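Local coordinates for protein dehydroquinate synthase (Thermus thermophilus, PDB 1UJN) that probably catalyses the conversion of 3-deoxy-D-arabino-heptulosonate 7-phosphate to 3-dehydroquinate with release of phosphate, the second step of chorismate biosynthesis, using NAD and a divalent metal, at residues M1-V6 against P13-E18; A115-T120 against Q150-E155; G266-L271 against P314-R319. One frame throughout, in Å; residues are numbered along the deposited sequence.

Contact 1: residues M1-V6 against P13-E18; sequences MQRLEV and PILVGE
P13 CB sits against one face of the R3 guanidinium, offset toward its rim, 3.5 Å from R3 NH2. L15 CD2 approaches the same group obliquely, 3.9 Å from R3 NH1. This placement follows from the R3 chain, whose CG is anti to the backbone N (chi1 -172°) and which stays extended as far as NE, so that it runs beside P13 while its CB and CG touch L15 CD1. R3, L15 and P13 share one face of the beta hairpin 2-6/12-17; Q2, L4, I14 and V16 occupy the other.

The two strands are antiparallel, held at Q2–V16 and L4–I14 by paired backbone bonds; L4 N to I14 O (2.9 Å) is nearly straight at 174°. At the hairpin's open end, M1 folds back through bends at chi2 and chi3, bringing its CE to 3.4 Å from E18 O. One water accepts from both M1 N and E18 N there. Opposite M1, G17 has phi 163°, where a CB would be jammed against V16 O; it would also strike M1 CA.

Helix 199-216 packs on the Q2/L4/I14 face, and its E200 takes hydrogen bonds from M1 N and Q2 NE2. Strand 2-6 is an outermost strand of the mixed sheet within this chain, while strand 12-17 passes the sheet on to parallel strand 151-155.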
ATOM      1  N   MET A   1     -13.290 -23.235  21.753  1.00 35.87           N
ATOM      2  CA  MET A   1     -12.910 -22.586  20.465  1.00 34.75           C
ATOM      3  C   MET A   1     -14.047 -21.698  19.982  1.00 34.55           C
ATOM      4  O   MET A   1     -15.178 -22.151  19.829  1.00 36.28           O
ATOM      5  CB  MET A   1     -12.606 -23.647  19.405  1.00 35.45           C
ATOM      6  CG  MET A   1     -12.033 -23.087  18.103  1.00 36.01           C
ATOM      7  SD  MET A   1     -10.543 -22.090  18.392  1.00 34.58           S
ATOM      8  CE  MET A   1      -9.380 -23.362  18.897  1.00 32.82           C
ATOM      9  N   GLN A   2     -13.739 -20.428  19.751  1.00 32.04           N
ATOM     10  CA  GLN A   2     -14.730 -19.469  19.285  1.00 30.49           C
ATOM     11  C   GLN A   2     -14.389 -19.062  17.859  1.00 29.18           C
ATOM     12  O   GLN A   2     -13.243 -18.743  17.571  1.00 26.51           O
ATOM     13  CB  GLN A   2     -14.708 -18.226  20.175  1.00 32.81           C
ATOM     14  CG  GLN A   2     -14.971 -18.513  21.638  1.00 35.20           C
ATOM     15  CD  GLN A   2     -16.366 -19.034  21.865  1.00 37.68           C
ATOM     16  OE1 GLN A   2     -17.348 -18.374  21.520  1.00 39.89           O
ATOM     17  NE2 GLN A   2     -16.468 -20.225  22.446  1.00 38.77           N
ATOM     18  N   ARG A   3     -15.377 -19.077  16.971  1.00 27.58           N
ATOM     19  CA  ARG A   3     -15.132 -18.678  15.596  1.00 28.21           C
ATOM     20  C   ARG A   3     -16.005 -17.485  15.241  1.00 29.50           C
ATOM     21  O   ARG A   3     -17.236 -17.562  15.289  1.00 29.17           O
ATOM     22  CB  ARG A   3     -15.414 -19.830  14.627  1.00 29.15           C
ATOM     23  CG  ARG A   3     -14.998 -19.526  13.188  1.00 27.43           C
ATOM     24  CD  ARG A   3     -15.439 -20.630  12.221  1.00 29.82           C
ATOM     25  NE  ARG A   3     -15.100 -20.305  10.835  1.00 30.99           N
ATOM     26  CZ  ARG A   3     -13.965 -20.648  10.232  1.00 27.16           C
ATOM     27  NH1 ARG A   3     -13.040 -21.341  10.885  1.00 30.46           N
ATOM     28  NH2 ARG A   3     -13.755 -20.292   8.973  1.00 28.30           N
ATOM     29  N   LEU A   4     -15.361 -16.374  14.907  1.00 26.93           N
ATOM     30  CA  LEU A   4     -16.071 -15.166  14.520  1.00 26.36           C
ATOM     31  C   LEU A   4     -15.780 -14.939  13.046  1.00 25.84           C
ATOM     32  O   LEU A   4     -14.832 -15.509  12.499  1.00 24.55           O
ATOM     33  CB  LEU A   4     -15.586 -13.959  15.328  1.00 26.99           C
ATOM     34  CG  LEU A   4     -15.857 -13.915  16.833  1.00 30.87           C
ATOM     35  CD1 LEU A   4     -15.072 -15.002  17.544  1.00 32.05           C
ATOM     36  CD2 LEU A   4     -15.464 -12.543  17.366  1.00 30.20           C
ATOM     37  N   GLU A   5     -16.593 -14.114  12.402  1.00 24.29           N
ATOM     38  CA  GLU A   5     -16.381 -13.832  10.992  1.00 24.75           C
ATOM     39  C   GLU A   5     -16.505 -12.352  10.680  1.00 25.24           C
ATOM     40  O   GLU A   5     -17.423 -11.672  11.154  1.00 24.05           O
ATOM     41  CB  GLU A   5     -17.387 -14.594  10.122  1.00 28.42           C
ATOM     42  CG  GLU A   5     -17.389 -16.102  10.313  1.00 33.96           C
ATOM     43  CD  GLU A   5     -18.250 -16.815   9.280  1.00 36.89           C
ATOM     44  OE1 GLU A   5     -19.364 -16.330   8.986  1.00 38.06           O
ATOM     45  OE2 GLU A   5     -17.814 -17.867   8.766  1.00 40.56           O
ATOM     46  N   VAL A   6     -15.552 -11.853   9.904  1.00 23.64           N
ATOM     47  CA  VAL A   6     -15.583 -10.476   9.449  1.00 23.45           C
ATOM     48  C   VAL A   6     -16.101 -10.670   8.042  1.00 24.52           C
ATOM     49  O   VAL A   6     -15.618 -11.547   7.322  1.00 24.60           O
ATOM     50  CB  VAL A   6     -14.185  -9.848   9.385  1.00 20.77           C
ATOM     51  CG1 VAL A   6     -14.232  -8.575   8.533  1.00 22.15           C
ATOM     52  CG2 VAL A   6     -13.709  -9.513  10.799  1.00 22.27           C
ATOM     53  N   PRO A  13     -12.042 -15.245   8.833  1.00 19.18           N
ATOM     54  CA  PRO A  13     -12.397 -15.759  10.157  1.00 19.37           C
ATOM     55  C   PRO A  13     -11.417 -15.320  11.241  1.00 19.31           C
ATOM     56  O   PRO A  13     -10.244 -15.066  10.966  1.00 17.76           O
ATOM     57  CB  PRO A  13     -12.342 -17.260   9.950  1.00 18.30           C
ATOM     58  CG  PRO A  13     -11.115 -17.383   9.074  1.00 20.06           C
ATOM     59  CD  PRO A  13     -11.317 -16.270   8.054  1.00 19.33           C
ATOM     60  N   ILE A  14     -11.917 -15.246  12.470  1.00 18.86           N
ATOM     61  CA  ILE A  14     -11.101 -14.904  13.629  1.00 17.60           C
ATOM     62  C   ILE A  14     -11.382 -16.026  14.621  1.00 19.28           C
ATOM     63  O   ILE A  14     -12.518 -16.192  15.071  1.00 19.51           O
ATOM     64  CB  ILE A  14     -11.518 -13.561  14.277  1.00 19.54           C
ATOM     65  CG1 ILE A  14     -11.219 -12.395  13.331  1.00 19.78           C
ATOM     66  CG2 ILE A  14     -10.781 -13.385  15.604  1.00 20.23           C
ATOM     67  CD1 ILE A  14     -11.771 -11.056  13.812  1.00 20.55           C
ATOM     68  N   LEU A  15     -10.355 -16.806  14.940  1.00 16.87           N
ATOM     69  CA  LEU A  15     -10.504 -17.916  15.882  1.00 19.11           C
ATOM     70  C   LEU A  15      -9.862 -17.546  17.205  1.00 19.97           C
ATOM     71  O   LEU A  15      -8.758 -17.008  17.234  1.00 19.35           O
ATOM     72  CB  LEU A  15      -9.819 -19.179  15.346  1.00 19.40           C
ATOM     73  CG  LEU A  15     -10.491 -19.977  14.225  1.00 20.71           C
ATOM     74  CD1 LEU A  15     -11.755 -20.650  14.756  1.00 22.34           C
ATOM     75  CD2 LEU A  15     -10.812 -19.049  13.063  1.00 19.12           C
ATOM     76  N   VAL A  16     -10.552 -17.844  18.303  1.00 20.00           N
ATOM     77  CA  VAL A  16     -10.023 -17.556  19.631  1.00 22.58           C
ATOM     78  C   VAL A  16     -10.260 -18.787  20.505  1.00 22.80           C
ATOM     79  O   VAL A  16     -11.399 -19.193  20.707  1.00 24.41           O
ATOM     80  CB  VAL A  16     -10.736 -16.344  20.271  1.00 24.54           C
ATOM     81  CG1 VAL A  16     -10.092 -16.014  21.615  1.00 24.37           C
ATOM     82  CG2 VAL A  16     -10.667 -15.139  19.333  1.00 22.96           C
ATOM     83  N   GLY A  17      -9.183 -19.387  21.001  1.00 24.00           N
ATOM     84  CA  GLY A  17      -9.329 -20.563  21.843  1.00 25.51           C
ATOM     85  C   GLY A  17      -8.041 -21.347  21.966  1.00 26.32           C
ATOM     86  O   GLY A  17      -6.966 -20.838  21.653  1.00 25.93           O
ATOM     87  N   GLU A  18      -8.137 -22.585  22.439  1.00 27.97           N
ATOM     88  CA  GLU A  18      -6.955 -23.423  22.583  1.00 29.76           C
ATOM     89  C   GLU A  18      -6.943 -24.460  21.476  1.00 28.73           C
ATOM     90  O   GLU A  18      -7.871 -25.259  21.346  1.00 28.94           O
ATOM     91  CB  GLU A  18      -6.942 -24.099  23.956  1.00 33.19           C
ATOM     92  CG  GLU A  18      -6.725 -23.119  25.101  1.00 38.47           C
ATOM     93  CD  GLU A  18      -6.677 -23.793  26.459  1.00 42.84           C
ATOM     94  OE1 GLU A  18      -5.951 -24.801  26.601  1.00 43.29           O
ATOM     95  OE2 GLU A  18      -7.359 -23.303  27.386  1.00 44.94           O
TER
HETATM   96  O   HOH W   1     -11.013 -23.363  23.009  1.00 34.77           O

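Contact 2: residues A115-T120 against Q150-E155; sequences AFPTTT and QGVYAE
A115 and V152 form a parallel bridge between strands 112-117 and 151-155, neighbours in the mixed sheet of the N-terminal part of dehydroquinate synthase, which probably binds NAD. A115 uses both its backbone polar atoms on the neighbouring strand: A115 N donates to G151 O at 3.0 Å with an N-H...O angle of 175°, and A115 O accepts from Y153 N at 2.8 Å.

F116 can be followed outward. Its CB lies 3.8 Å from Y153 O; CG remains near that carbonyl, and CD2 meets both Y153 O and Y153 CB. Farther along, CE2 is 3.7 Å from Y153 CB and also approaches Y153 CG. With CG anti to the carbonyl carbon (chi1 -64°), the ring swings back to the second strand although the CB bond leads away from it. The two aromatic planes make 31° with centroids 5.7 Å apart, an oblique pair. Helix 40-50 adds V46 to the surroundings of F116.

P117 faces the other way, its CD against V152 CG1 and its CG against A154 CB, with I123 of helix 120-126 covering both P117 and A154. Beyond P117 come T118 and T119, predicted to bind NAD; T119 is the N-cap of that helix. Where the strands part, water takes over the pairing: one molecule donates to P117 O and Y153 O and accepts from E155 N at 2.9 Å.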
ATOM      1  N   ALA A 115      -2.574 -13.799  10.655  1.00 17.65           N
ATOM      2  CA  ALA A 115      -2.171 -13.224  11.928  1.00 17.79           C
ATOM      3  C   ALA A 115      -2.368 -14.195  13.087  1.00 17.96           C
ATOM      4  O   ALA A 115      -3.399 -14.858  13.185  1.00 18.54           O
ATOM      5  CB  ALA A 115      -2.959 -11.955  12.189  1.00 17.43           C
ATOM      6  N   PHE A 116      -1.364 -14.272  13.956  1.00 17.12           N
ATOM      7  CA  PHE A 116      -1.424 -15.121  15.145  1.00 17.59           C
ATOM      8  C   PHE A 116      -1.087 -14.199  16.311  1.00 17.39           C
ATOM      9  O   PHE A 116       0.053 -14.155  16.781  1.00 16.33           O
ATOM     10  CB  PHE A 116      -0.409 -16.253  15.050  1.00 17.69           C
ATOM     11  CG  PHE A 116      -0.681 -17.207  13.926  1.00 18.23           C
ATOM     12  CD1 PHE A 116      -0.257 -16.918  12.635  1.00 17.74           C
ATOM     13  CD2 PHE A 116      -1.391 -18.382  14.152  1.00 20.38           C
ATOM     14  CE1 PHE A 116      -0.537 -17.792  11.577  1.00 17.09           C
ATOM     15  CE2 PHE A 116      -1.675 -19.259  13.101  1.00 19.87           C
ATOM     16  CZ  PHE A 116      -1.247 -18.961  11.815  1.00 19.66           C
ATOM     17  N   PRO A 117      -2.079 -13.431  16.779  1.00 18.85           N
ATOM     18  CA  PRO A 117      -1.865 -12.499  17.890  1.00 19.48           C
ATOM     19  C   PRO A 117      -1.469 -13.199  19.185  1.00 18.89           C
ATOM     20  O   PRO A 117      -1.994 -14.258  19.522  1.00 20.70           O
ATOM     21  CB  PRO A 117      -3.201 -11.757  17.980  1.00 18.81           C
ATOM     22  CG  PRO A 117      -4.188 -12.790  17.529  1.00 18.49           C
ATOM     23  CD  PRO A 117      -3.491 -13.439  16.354  1.00 18.57           C
ATOM     24  N   THR A 118      -0.517 -12.608  19.897  1.00 20.06           N
ATOM     25  CA  THR A 118      -0.044 -13.187  21.148  1.00 19.92           C
ATOM     26  C   THR A 118      -0.181 -12.241  22.344  1.00 20.14           C
ATOM     27  O   THR A 118       0.447 -12.445  23.384  1.00 23.84           O
ATOM     28  CB  THR A 118       1.427 -13.639  21.020  1.00 19.88           C
ATOM     29  OG1 THR A 118       2.234 -12.532  20.619  1.00 20.00           O
ATOM     30  CG2 THR A 118       1.545 -14.753  19.981  1.00 21.25           C
ATOM     31  N   THR A 119      -0.993 -11.203  22.191  1.00 19.24           N
ATOM     32  CA  THR A 119      -1.239 -10.259  23.281  1.00 18.65           C
ATOM     33  C   THR A 119      -2.744  -9.993  23.285  1.00 19.63           C
ATOM     34  O   THR A 119      -3.414 -10.206  22.275  1.00 17.33           O
ATOM     35  CB  THR A 119      -0.513  -8.902  23.086  1.00 20.91           C
ATOM     36  OG1 THR A 119      -1.093  -8.197  21.980  1.00 20.47           O
ATOM     37  CG2 THR A 119       0.981  -9.115  22.840  1.00 20.34           C
ATOM     38  N   THR A 120      -3.284  -9.535  24.411  1.00 18.98           N
ATOM     39  CA  THR A 120      -4.717  -9.263  24.457  1.00 18.73           C
ATOM     40  C   THR A 120      -5.062  -8.064  23.580  1.00 19.44           C
ATOM     41  O   THR A 120      -6.089  -8.051  22.900  1.00 19.99           O
ATOM     42  CB  THR A 120      -5.192  -8.996  25.900  1.00 18.99           C
ATOM     43  OG1 THR A 120      -4.280  -8.106  26.554  1.00 19.79           O
ATOM     44  CG2 THR A 120      -5.267 -10.306  26.677  1.00 18.72           C
ATOM     45  N   GLN A 150      -5.956 -12.816   6.009  1.00 16.57           N
ATOM     46  CA  GLN A 150      -6.744 -13.861   5.384  1.00 18.25           C
ATOM     47  C   GLN A 150      -7.379 -14.681   6.505  1.00 17.76           C
ATOM     48  O   GLN A 150      -8.297 -15.467   6.279  1.00 19.40           O
ATOM     49  CB  GLN A 150      -5.812 -14.724   4.544  1.00 22.57           C
ATOM     50  CG  GLN A 150      -6.479 -15.737   3.675  1.00 26.73           C
ATOM     51  CD  GLN A 150      -5.479 -16.402   2.759  1.00 30.22           C
ATOM     52  OE1 GLN A 150      -5.363 -16.054   1.580  1.00 33.20           O
ATOM     53  NE2 GLN A 150      -4.768 -17.391   3.291  1.00 27.05           N
ATOM     54  N   GLY A 151      -6.877 -14.474   7.718  1.00 19.12           N
ATOM     55  CA  GLY A 151      -7.390 -15.174   8.885  1.00 15.96           C
ATOM     56  C   GLY A 151      -6.639 -14.724  10.129  1.00 17.21           C
ATOM     57  O   GLY A 151      -5.487 -14.296  10.033  1.00 16.66           O
ATOM     58  N   VAL A 152      -7.291 -14.801  11.291  1.00 16.06           N
ATOM     59  CA  VAL A 152      -6.667 -14.424  12.565  1.00 16.00           C
ATOM     60  C   VAL A 152      -6.854 -15.614  13.500  1.00 15.73           C
ATOM     61  O   VAL A 152      -7.971 -16.094  13.675  1.00 16.70           O
ATOM     62  CB  VAL A 152      -7.333 -13.191  13.201  1.00 15.73           C
ATOM     63  CG1 VAL A 152      -6.684 -12.879  14.553  1.00 16.60           C
ATOM     64  CG2 VAL A 152      -7.187 -11.987  12.275  1.00 17.84           C
ATOM     65  N   TYR A 153      -5.761 -16.080  14.090  1.00 14.87           N
ATOM     66  CA  TYR A 153      -5.797 -17.241  14.971  1.00 16.58           C
ATOM     67  C   TYR A 153      -5.134 -16.911  16.296  1.00 18.25           C
ATOM     68  O   TYR A 153      -3.908 -16.835  16.382  1.00 18.97           O
ATOM     69  CB  TYR A 153      -5.094 -18.406  14.269  1.00 17.00           C
ATOM     70  CG  TYR A 153      -5.773 -18.756  12.961  1.00 18.22           C
ATOM     71  CD1 TYR A 153      -6.830 -19.665  12.928  1.00 20.21           C
ATOM     72  CD2 TYR A 153      -5.440 -18.092  11.774  1.00 19.33           C
ATOM     73  CE1 TYR A 153      -7.545 -19.899  11.749  1.00 19.35           C
ATOM     74  CE2 TYR A 153      -6.154 -18.315  10.595  1.00 17.52           C
ATOM     75  CZ  TYR A 153      -7.203 -19.217  10.594  1.00 19.15           C
ATOM     76  OH  TYR A 153      -7.951 -19.418   9.453  1.00 20.38           O
ATOM     77  N   ALA A 154      -5.969 -16.714  17.317  1.00 20.07           N
ATOM     78  CA  ALA A 154      -5.527 -16.355  18.664  1.00 20.75           C
ATOM     79  C   ALA A 154      -5.461 -17.561  19.584  1.00 21.97           C
ATOM     80  O   ALA A 154      -6.484 -18.019  20.103  1.00 21.45           O
ATOM     81  CB  ALA A 154      -6.467 -15.302  19.256  1.00 19.23           C
ATOM     82  N   GLU A 155      -4.249 -18.064  19.773  1.00 22.17           N
ATOM     83  CA  GLU A 155      -3.993 -19.217  20.624  1.00 23.45           C
ATOM     84  C   GLU A 155      -3.861 -18.711  22.050  1.00 23.59           C
ATOM     85  O   GLU A 155      -2.858 -18.100  22.402  1.00 24.71           O
ATOM     86  CB  GLU A 155      -2.696 -19.897  20.191  1.00 25.32           C
ATOM     87  CG  GLU A 155      -2.270 -21.049  21.082  1.00 28.69           C
ATOM     88  CD  GLU A 155      -3.379 -22.052  21.287  1.00 29.88           C
ATOM     89  OE1 GLU A 155      -3.866 -22.622  20.284  1.00 29.42           O
ATOM     90  OE2 GLU A 155      -3.768 -22.266  22.455  1.00 31.94           O
TER
HETATM   91  O   HOH W   2      -2.086 -16.761  18.364  1.00 18.70           O
HETATM   92  O   HOH W   3      -2.929 -15.228  21.938  1.00 27.12           O

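Contact 3: residues G266-L271 against P314-R319; sequences GGEDLL and PLAPGR
E268 and L315 join two loops by a direct backbone hydrogen bond, between a helix-to-helix connection and the type II turn A316-R319 that links strands 311-314 and 319-323. The first loop starts with a Schellman motif ending helix 247-264, in which G266 is the C-prime residue.

Among the polar contacts, E268 N donates to L315 O at 2.7 Å, almost in line with the carbonyl though bent to 151° at the hydrogen. The turn holds that acceptor in place: L315 N and A316 N both donate to R319 O, the pairing of a classic beta bulge. A water lies within hydrogen-bonding distance of both E268 O and P314 O.

Close backbone packing occurs at G267, whose CA is 3.3 Å from L315 O; a CB there would clash with that oxygen.

Side-chain contacts come from L270 and E268. L270, at the N-cap position before helix 271-281, spreads its two methyls over different prolines: CD1 meets P314 CB at 3.8 Å, and CD2 meets P317 CD at 3.6 Å. The L270 and P317 side chains slide past each other in opposite directions. An alanine here would lose both methyls and is likely to open a gap between this loop and the two prolines, leaving P314 and P317 without their apolar partner from this loop. E268 lies across P317 at about a right angle, the chain extended beyond CG, with OE1 3.5 Å from A316 CB.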
ATOM      1  N   GLY A 266     -24.837  15.915  31.676  1.00 35.93           N
ATOM      2  CA  GLY A 266     -26.072  15.288  32.116  1.00 36.70           C
ATOM      3  C   GLY A 266     -26.227  13.808  31.817  1.00 36.62           C
ATOM      4  O   GLY A 266     -27.341  13.281  31.857  1.00 36.78           O
ATOM      5  N   GLY A 267     -25.124  13.129  31.516  1.00 34.69           N
ATOM      6  CA  GLY A 267     -25.209  11.710  31.227  1.00 35.56           C
ATOM      7  C   GLY A 267     -25.305  10.897  32.504  1.00 36.88           C
ATOM      8  O   GLY A 267     -25.193  11.445  33.604  1.00 35.08           O
ATOM      9  N   GLU A 268     -25.523   9.592  32.369  1.00 37.25           N
ATOM     10  CA  GLU A 268     -25.612   8.722  33.536  1.00 38.99           C
ATOM     11  C   GLU A 268     -24.232   8.656  34.177  1.00 38.98           C
ATOM     12  O   GLU A 268     -23.225   8.917  33.523  1.00 39.50           O
ATOM     13  CB  GLU A 268     -26.054   7.314  33.136  1.00 40.45           C
ATOM     14  CG  GLU A 268     -27.282   7.264  32.243  1.00 46.02           C
ATOM     15  CD  GLU A 268     -27.851   5.862  32.117  1.00 48.50           C
ATOM     16  OE1 GLU A 268     -27.057   4.896  32.057  1.00 49.49           O
ATOM     17  OE2 GLU A 268     -29.092   5.726  32.071  1.00 50.54           O
ATOM     18  N   ASP A 269     -24.188   8.306  35.457  1.00 39.18           N
ATOM     19  CA  ASP A 269     -22.925   8.216  36.175  1.00 39.89           C
ATOM     20  C   ASP A 269     -22.141   6.979  35.746  1.00 39.24           C
ATOM     21  O   ASP A 269     -22.547   5.851  36.019  1.00 41.07           O
ATOM     22  CB  ASP A 269     -23.194   8.188  37.684  1.00 40.19           C
ATOM     23  CG  ASP A 269     -21.926   8.131  38.507  1.00 42.62           C
ATOM     24  OD1 ASP A 269     -20.893   8.678  38.064  1.00 43.99           O
ATOM     25  OD2 ASP A 269     -21.967   7.552  39.611  1.00 44.26           O
ATOM     26  N   LEU A 270     -21.021   7.197  35.066  1.00 38.18           N
ATOM     27  CA  LEU A 270     -20.186   6.096  34.595  1.00 38.19           C
ATOM     28  C   LEU A 270     -18.839   6.060  35.305  1.00 38.01           C
ATOM     29  O   LEU A 270     -17.940   5.322  34.903  1.00 36.78           O
ATOM     30  CB  LEU A 270     -19.954   6.209  33.083  1.00 37.78           C
ATOM     31  CG  LEU A 270     -21.186   6.131  32.179  1.00 37.96           C
ATOM     32  CD1 LEU A 270     -20.769   6.301  30.725  1.00 38.23           C
ATOM     33  CD2 LEU A 270     -21.886   4.797  32.387  1.00 39.90           C
ATOM     34  N   LEU A 271     -18.699   6.859  36.359  1.00 38.18           N
ATOM     35  CA  LEU A 271     -17.449   6.908  37.105  1.00 38.54           C
ATOM     36  C   LEU A 271     -17.144   5.632  37.887  1.00 40.35           C
ATOM     37  O   LEU A 271     -15.990   5.205  37.949  1.00 39.00           O
ATOM     38  CB  LEU A 271     -17.443   8.114  38.050  1.00 39.50           C
ATOM     39  CG  LEU A 271     -17.149   9.489  37.434  1.00 40.43           C
ATOM     40  CD1 LEU A 271     -15.711   9.525  36.942  1.00 40.78           C
ATOM     41  CD2 LEU A 271     -18.112   9.780  36.297  1.00 40.09           C
ATOM     42  N   PRO A 314     -19.441   9.581  26.360  1.00 30.24           N
ATOM     43  CA  PRO A 314     -20.362   8.500  26.720  1.00 31.13           C
ATOM     44  C   PRO A 314     -21.422   9.021  27.692  1.00 31.16           C
ATOM     45  O   PRO A 314     -21.118   9.326  28.844  1.00 29.44           O
ATOM     46  CB  PRO A 314     -19.439   7.480  27.369  1.00 30.78           C
ATOM     47  CG  PRO A 314     -18.489   8.364  28.125  1.00 29.96           C
ATOM     48  CD  PRO A 314     -18.186   9.478  27.130  1.00 31.99           C
ATOM     49  N   LEU A 315     -22.662   9.133  27.224  1.00 32.12           N
ATOM     50  CA  LEU A 315     -23.747   9.617  28.076  1.00 33.41           C
ATOM     51  C   LEU A 315     -24.359   8.457  28.849  1.00 35.02           C
ATOM     52  O   LEU A 315     -24.949   8.639  29.916  1.00 34.74           O
ATOM     53  CB  LEU A 315     -24.812  10.313  27.225  1.00 33.21           C
ATOM     54  CG  LEU A 315     -24.313  11.530  26.434  1.00 34.68           C
ATOM     55  CD1 LEU A 315     -25.452  12.106  25.607  1.00 35.81           C
ATOM     56  CD2 LEU A 315     -23.766  12.582  27.385  1.00 33.77           C
ATOM     57  N   ALA A 316     -24.200   7.258  28.300  1.00 35.21           N
ATOM     58  CA  ALA A 316     -24.703   6.035  28.911  1.00 36.80           C
ATOM     59  C   ALA A 316     -24.118   4.891  28.102  1.00 36.65           C
ATOM     60  O   ALA A 316     -23.789   5.065  26.930  1.00 36.24           O
ATOM     61  CB  ALA A 316     -26.228   5.997  28.849  1.00 36.42           C
ATOM     62  N   PRO A 317     -23.960   3.709  28.716  1.00 38.81           N
ATOM     63  CA  PRO A 317     -23.401   2.589  27.952  1.00 38.41           C
ATOM     64  C   PRO A 317     -24.218   2.379  26.678  1.00 38.16           C
ATOM     65  O   PRO A 317     -25.436   2.223  26.738  1.00 38.34           O
ATOM     66  CB  PRO A 317     -23.522   1.418  28.924  1.00 39.91           C
ATOM     67  CG  PRO A 317     -23.370   2.082  30.264  1.00 40.10           C
ATOM     68  CD  PRO A 317     -24.232   3.315  30.109  1.00 38.53           C
ATOM     69  N   GLY A 318     -23.549   2.397  25.529  1.00 37.53           N
ATOM     70  CA  GLY A 318     -24.246   2.211  24.269  1.00 37.85           C
ATOM     71  C   GLY A 318     -24.823   3.502  23.714  1.00 38.58           C
ATOM     72  O   GLY A 318     -25.268   3.551  22.565  1.00 38.39           O
ATOM     73  N   ARG A 319     -24.825   4.552  24.527  1.00 37.59           N
ATOM     74  CA  ARG A 319     -25.351   5.839  24.086  1.00 38.59           C
ATOM     75  C   ARG A 319     -24.279   6.916  24.194  1.00 38.03           C
ATOM     76  O   ARG A 319     -24.087   7.520  25.253  1.00 36.28           O
ATOM     77  CB  ARG A 319     -26.576   6.225  24.919  1.00 38.87           C
ATOM     78  CG  ARG A 319     -27.343   7.420  24.367  1.00 41.68           C
ATOM     79  CD  ARG A 319     -28.729   7.517  24.991  1.00 41.74           C
ATOM     80  NE  ARG A 319     -28.686   7.846  26.413  1.00 42.34           N
ATOM     81  CZ  ARG A 319     -28.322   9.028  26.896  1.00 42.84           C
ATOM     82  NH1 ARG A 319     -27.966  10.004  26.070  1.00 43.12           N
ATOM     83  NH2 ARG A 319     -28.324   9.240  28.204  1.00 44.96           N
TER
HETATM   84  O   HOH W   4     -27.645  12.143  28.612  1.00 53.17           O
HETATM   85  O   HOH W   5     -22.110  10.070  31.334  1.00 31.28           O

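Contacts 1 and 2 belong to one sheet and lie with their centres 9 Å apart. Strands 12-17 and 151-155 are neighbours in it, and two probable backbone hydrogen bonds join the contacts: L15 N to V152 O and L15 O to A154 N, each 2.8 Å. The sheet thus runs from the hairpin into the strand leading to T118 and T119, predicted to bind NAD; the V16 side chain lies about 12 Å from that of T118. Contact 3 lies apart, its centre 32 Å from that of contact 2 and on the opposite side of the chain's centre. The P314 side chain is about 11 Å from that of H231, a predicted zinc ligand.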